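Local coordinates for arfgap-like finger domain containing protein (Cryptosporidium parvum Iowa II, PDB 2OWA) that probably activates the GTPase activity of ADP-ribosylation factor (Arf) through a zinc-finger ArfGAP domain, the part of the longer protein present here, at residues A[28-33]-A[55-60]. Residues are numbered along the deposited sequence; the frame is centred on the assembly and turned at random.
Sequences QIVRNR and AVFICL. With ZN (zinc ion), chain C.
Beside the Cys4 zinc finger of this ArfGAP domain, Phe57, on the strand that leads to the metal, reaches out to the C-terminal part of helix 20-32 and meets Val30 and Arg31. Val30 meets the ring at CZ and CE2, Arg31 along the CE1 and CD1 side. Val30 CG1 lies at the edge, near the ring plane, 3.9 Å from Phe57 CZ, and it points there because it stands anti to the backbone N (chi1 171°). Arg31 approaches obliquely with its aliphatic stem, CG lying 3.7 Å from Phe57 CE1. CG, not the guanidinium, makes the contact; the guanidinium and ring planes are 89° apart, the chain bends at chi3 (-37°) and NH1 hydrogen-bonds to Ser79 OG. A long side chain suits this partly exposed place, aliphatic where it meets the ring, with a guanidinium that can reach Ser79. Phenylalanine suits the strand because its flat, wholly apolar ring spans the space between backbones whose Arg31 CA and Phe57 CA are 7.8 Å apart; Leu50 and Met92 also pack against it. No hydrogen bond joins the two segments. Two residues on, Cys59 SG binds zinc at 2.3 Å and also caps the start of helix 60-67, with Cys39, Cys42 and Cys62 completing the site. Phe57 thus joins this part of the helix to the strand entering the second CxxC pair, an arrangement that fits the Cys4 zinc finger of the ArfGAP fold.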
ATOM      1  N   GLN A  28      -2.673  13.083  -2.412  1.00 24.08           N
ATOM      2  CA  GLN A  28      -3.889  13.761  -1.995  1.00 25.66           C
ATOM      3  C   GLN A  28      -5.080  13.209  -2.789  1.00 26.28           C
ATOM      4  O   GLN A  28      -6.144  12.924  -2.232  1.00 27.69           O
ATOM      5  CB  GLN A  28      -3.728  15.256  -2.205  1.00 25.98           C
ATOM      6  CG  GLN A  28      -3.007  15.947  -1.070  1.00 27.89           C
ATOM      7  CD  GLN A  28      -2.341  17.260  -1.508  1.00 28.57           C
ATOM      8  OE1 GLN A  28      -2.760  17.889  -2.487  1.00 29.72           O
ATOM      9  NE2 GLN A  28      -1.280  17.648  -0.798  1.00 29.51           N
ATOM     10  N   ILE A  29      -4.875  13.003  -4.078  1.00 26.06           N
ATOM     11  CA  ILE A  29      -5.884  12.395  -4.923  1.00 27.12           C
ATOM     12  C   ILE A  29      -6.087  10.933  -4.618  1.00 26.17           C
ATOM     13  O   ILE A  29      -7.206  10.495  -4.384  1.00 26.48           O
ATOM     14  CB  ILE A  29      -5.521  12.512  -6.415  1.00 27.49           C
ATOM     15  CG1 ILE A  29      -5.414  13.977  -6.829  1.00 28.45           C
ATOM     16  CG2 ILE A  29      -6.536  11.752  -7.261  1.00 29.72           C
ATOM     17  CD1 ILE A  29      -6.575  14.797  -6.393  1.00 31.16           C
ATOM     18  N   VAL A  30      -5.000  10.172  -4.620  1.00 25.35           N
ATOM     19  CA  VAL A  30      -5.136   8.726  -4.504  1.00 24.36           C
ATOM     20  C   VAL A  30      -5.718   8.342  -3.119  1.00 23.75           C
ATOM     21  O   VAL A  30      -6.502   7.440  -3.026  1.00 22.49           O
ATOM     22  CB  VAL A  30      -3.832   8.011  -4.888  1.00 23.72           C
ATOM     23  CG1 VAL A  30      -3.911   6.540  -4.560  1.00 24.05           C
ATOM     24  CG2 VAL A  30      -3.569   8.221  -6.397  1.00 23.95           C
ATOM     25  N   ARG A  31      -5.383   9.095  -2.069  1.00 24.52           N
ATOM     26  CA  ARG A  31      -5.945   8.852  -0.715  1.00 24.14           C
ATOM     27  C   ARG A  31      -7.425   9.165  -0.625  1.00 24.23           C
ATOM     28  O   ARG A  31      -8.113   8.597   0.215  1.00 23.66           O
ATOM     29  CB  ARG A  31      -5.206   9.677   0.356  1.00 23.89           C
ATOM     30  CG  ARG A  31      -3.985   9.001   0.930  1.00 24.86           C
ATOM     31  CD  ARG A  31      -3.426   9.764   2.175  1.00 24.29           C
ATOM     32  NE  ARG A  31      -3.511  11.236   2.079  1.00 25.48           N
ATOM     33  CZ  ARG A  31      -2.492  12.072   1.843  1.00 27.80           C
ATOM     34  NH1 ARG A  31      -1.245  11.630   1.633  1.00 25.93           N
ATOM     35  NH2 ARG A  31      -2.719  13.379   1.800  1.00 27.48           N
ATOM     36  N   ASN A  32      -7.897  10.084  -1.475  1.00 24.91           N
ATOM     37  CA  ASN A  32      -9.292  10.509  -1.486  1.00 25.86           C
ATOM     38  C   ASN A  32     -10.192   9.502  -2.210  1.00 25.79           C
ATOM     39  O   ASN A  32     -11.420   9.580  -2.064  1.00 27.01           O
ATOM     40  CB  ASN A  32      -9.448  11.944  -2.072  1.00 25.31           C
ATOM     41  CG  ASN A  32     -10.913  12.476  -2.029  1.00 27.54           C
ATOM     42  OD1 ASN A  32     -11.591  12.603  -3.074  1.00 24.73           O
ATOM     43  ND2 ASN A  32     -11.403  12.781  -0.821  1.00 27.93           N
ATOM     44  N   ARG A  33      -9.611   8.579  -2.991  1.00 26.00           N
ATOM     45  CA  ARG A  33     -10.392   7.439  -3.571  1.00 25.66           C
ATOM     46  C   ARG A  33     -11.092   6.731  -2.425  1.00 26.25           C
ATOM     47  O   ARG A  33     -10.452   6.443  -1.411  1.00 26.50           O
ATOM     48  CB  ARG A  33      -9.512   6.461  -4.347  1.00 24.14           C
ATOM     49  CG  ARG A  33      -8.935   7.074  -5.577  1.00 23.37           C
ATOM     50  CD  ARG A  33      -8.191   6.111  -6.470  1.00 24.36           C
ATOM     51  NE  ARG A  33      -7.518   6.835  -7.559  1.00 23.38           N
ATOM     52  CZ  ARG A  33      -6.533   6.373  -8.329  1.00 24.18           C
ATOM     53  NH1 ARG A  33      -6.043   5.147  -8.184  1.00 22.74           N
ATOM     54  NH2 ARG A  33      -6.042   7.140  -9.295  1.00 24.67           N
ATOM     55  N   ALA A  55       0.424  -2.313  -2.132  1.00 19.65           N
ATOM     56  CA  ALA A  55      -0.168  -1.014  -2.465  1.00 17.87           C
ATOM     57  C   ALA A  55      -1.440  -0.757  -1.662  1.00 17.66           C
ATOM     58  O   ALA A  55      -2.480  -0.430  -2.216  1.00 18.58           O
ATOM     59  CB  ALA A  55      -0.441  -0.907  -3.976  1.00 18.66           C
ATOM     60  N   VAL A  56      -1.368  -0.918  -0.342  1.00 18.83           N
ATOM     61  CA  VAL A  56      -2.501  -0.589   0.512  1.00 17.08           C
ATOM     62  C   VAL A  56      -2.150   0.609   1.414  1.00 17.20           C
ATOM     63  O   VAL A  56      -0.993   0.794   1.779  1.00 16.27           O
ATOM     64  CB  VAL A  56      -2.989  -1.788   1.350  1.00 16.69           C
ATOM     65  CG1 VAL A  56      -3.598  -2.915   0.407  1.00 15.38           C
ATOM     66  CG2 VAL A  56      -1.848  -2.339   2.188  1.00 16.74           C
ATOM     67  N   PHE A  57      -3.164   1.395   1.762  1.00 17.54           N
ATOM     68  CA  PHE A  57      -3.042   2.455   2.787  1.00 17.74           C
ATOM     69  C   PHE A  57      -3.498   1.970   4.159  1.00 17.18           C
ATOM     70  O   PHE A  57      -4.544   1.320   4.271  1.00 18.61           O
ATOM     71  CB  PHE A  57      -3.862   3.683   2.420  1.00 17.85           C
ATOM     72  CG  PHE A  57      -3.371   4.370   1.212  1.00 19.95           C
ATOM     73  CD1 PHE A  57      -2.420   5.369   1.315  1.00 19.59           C
ATOM     74  CD2 PHE A  57      -3.852   4.000  -0.057  1.00 17.00           C
ATOM     75  CE1 PHE A  57      -1.936   6.018   0.148  1.00 22.97           C
ATOM     76  CE2 PHE A  57      -3.393   4.625  -1.202  1.00 18.50           C
ATOM     77  CZ  PHE A  57      -2.449   5.653  -1.105  1.00 20.32           C
ATOM     78  N   ILE A  58      -2.723   2.324   5.181  1.00 16.90           N
ATOM     79  CA  ILE A  58      -2.904   1.811   6.559  1.00 16.59           C
ATOM     80  C   ILE A  58      -2.670   2.963   7.551  1.00 18.24           C
ATOM     81  O   ILE A  58      -2.007   3.911   7.197  1.00 19.08           O
ATOM     82  CB  ILE A  58      -1.922   0.641   6.860  1.00 15.31           C
ATOM     83  CG1 ILE A  58      -0.443   1.032   6.582  1.00 16.06           C
ATOM     84  CG2 ILE A  58      -2.385  -0.665   6.106  1.00 12.53           C
ATOM     85  CD1 ILE A  58       0.558  -0.076   6.928  1.00 15.85           C
ATOM     86  N   CYS A  59      -3.175   2.860   8.785  1.00 19.35           N
ATOM     87  CA  CYS A  59      -3.061   3.940   9.741  1.00 20.72           C
ATOM     88  C   CYS A  59      -1.717   3.902  10.473  1.00 22.43           C
ATOM     89  O   CYS A  59      -0.943   2.945  10.355  1.00 22.76           O
ATOM     90  CB  CYS A  59      -4.235   3.919  10.751  1.00 20.02           C
ATOM     91  SG  CYS A  59      -4.312   2.445  11.853  1.00 21.35           S
ATOM     92  N   LEU A  60      -1.469   4.946  11.255  1.00 24.16           N
ATOM     93  CA  LEU A  60      -0.243   5.097  12.025  1.00 26.35           C
ATOM     94  C   LEU A  60      -0.046   3.941  13.007  1.00 26.57           C
ATOM     95  O   LEU A  60       1.089   3.526  13.260  1.00 27.80           O
ATOM     96  CB  LEU A  60      -0.200   6.492  12.700  1.00 27.31           C
ATOM     97  CG  LEU A  60      -1.338   7.012  13.604  1.00 30.48           C
ATOM     98  CD1 LEU A  60      -1.352   6.266  14.923  1.00 34.32           C
ATOM     99  CD2 LEU A  60      -1.245   8.537  13.883  1.00 28.67           C
TER
HETATM  100 ZN    ZN C 201      -5.153   0.406  11.063  1.00 24.29          ZN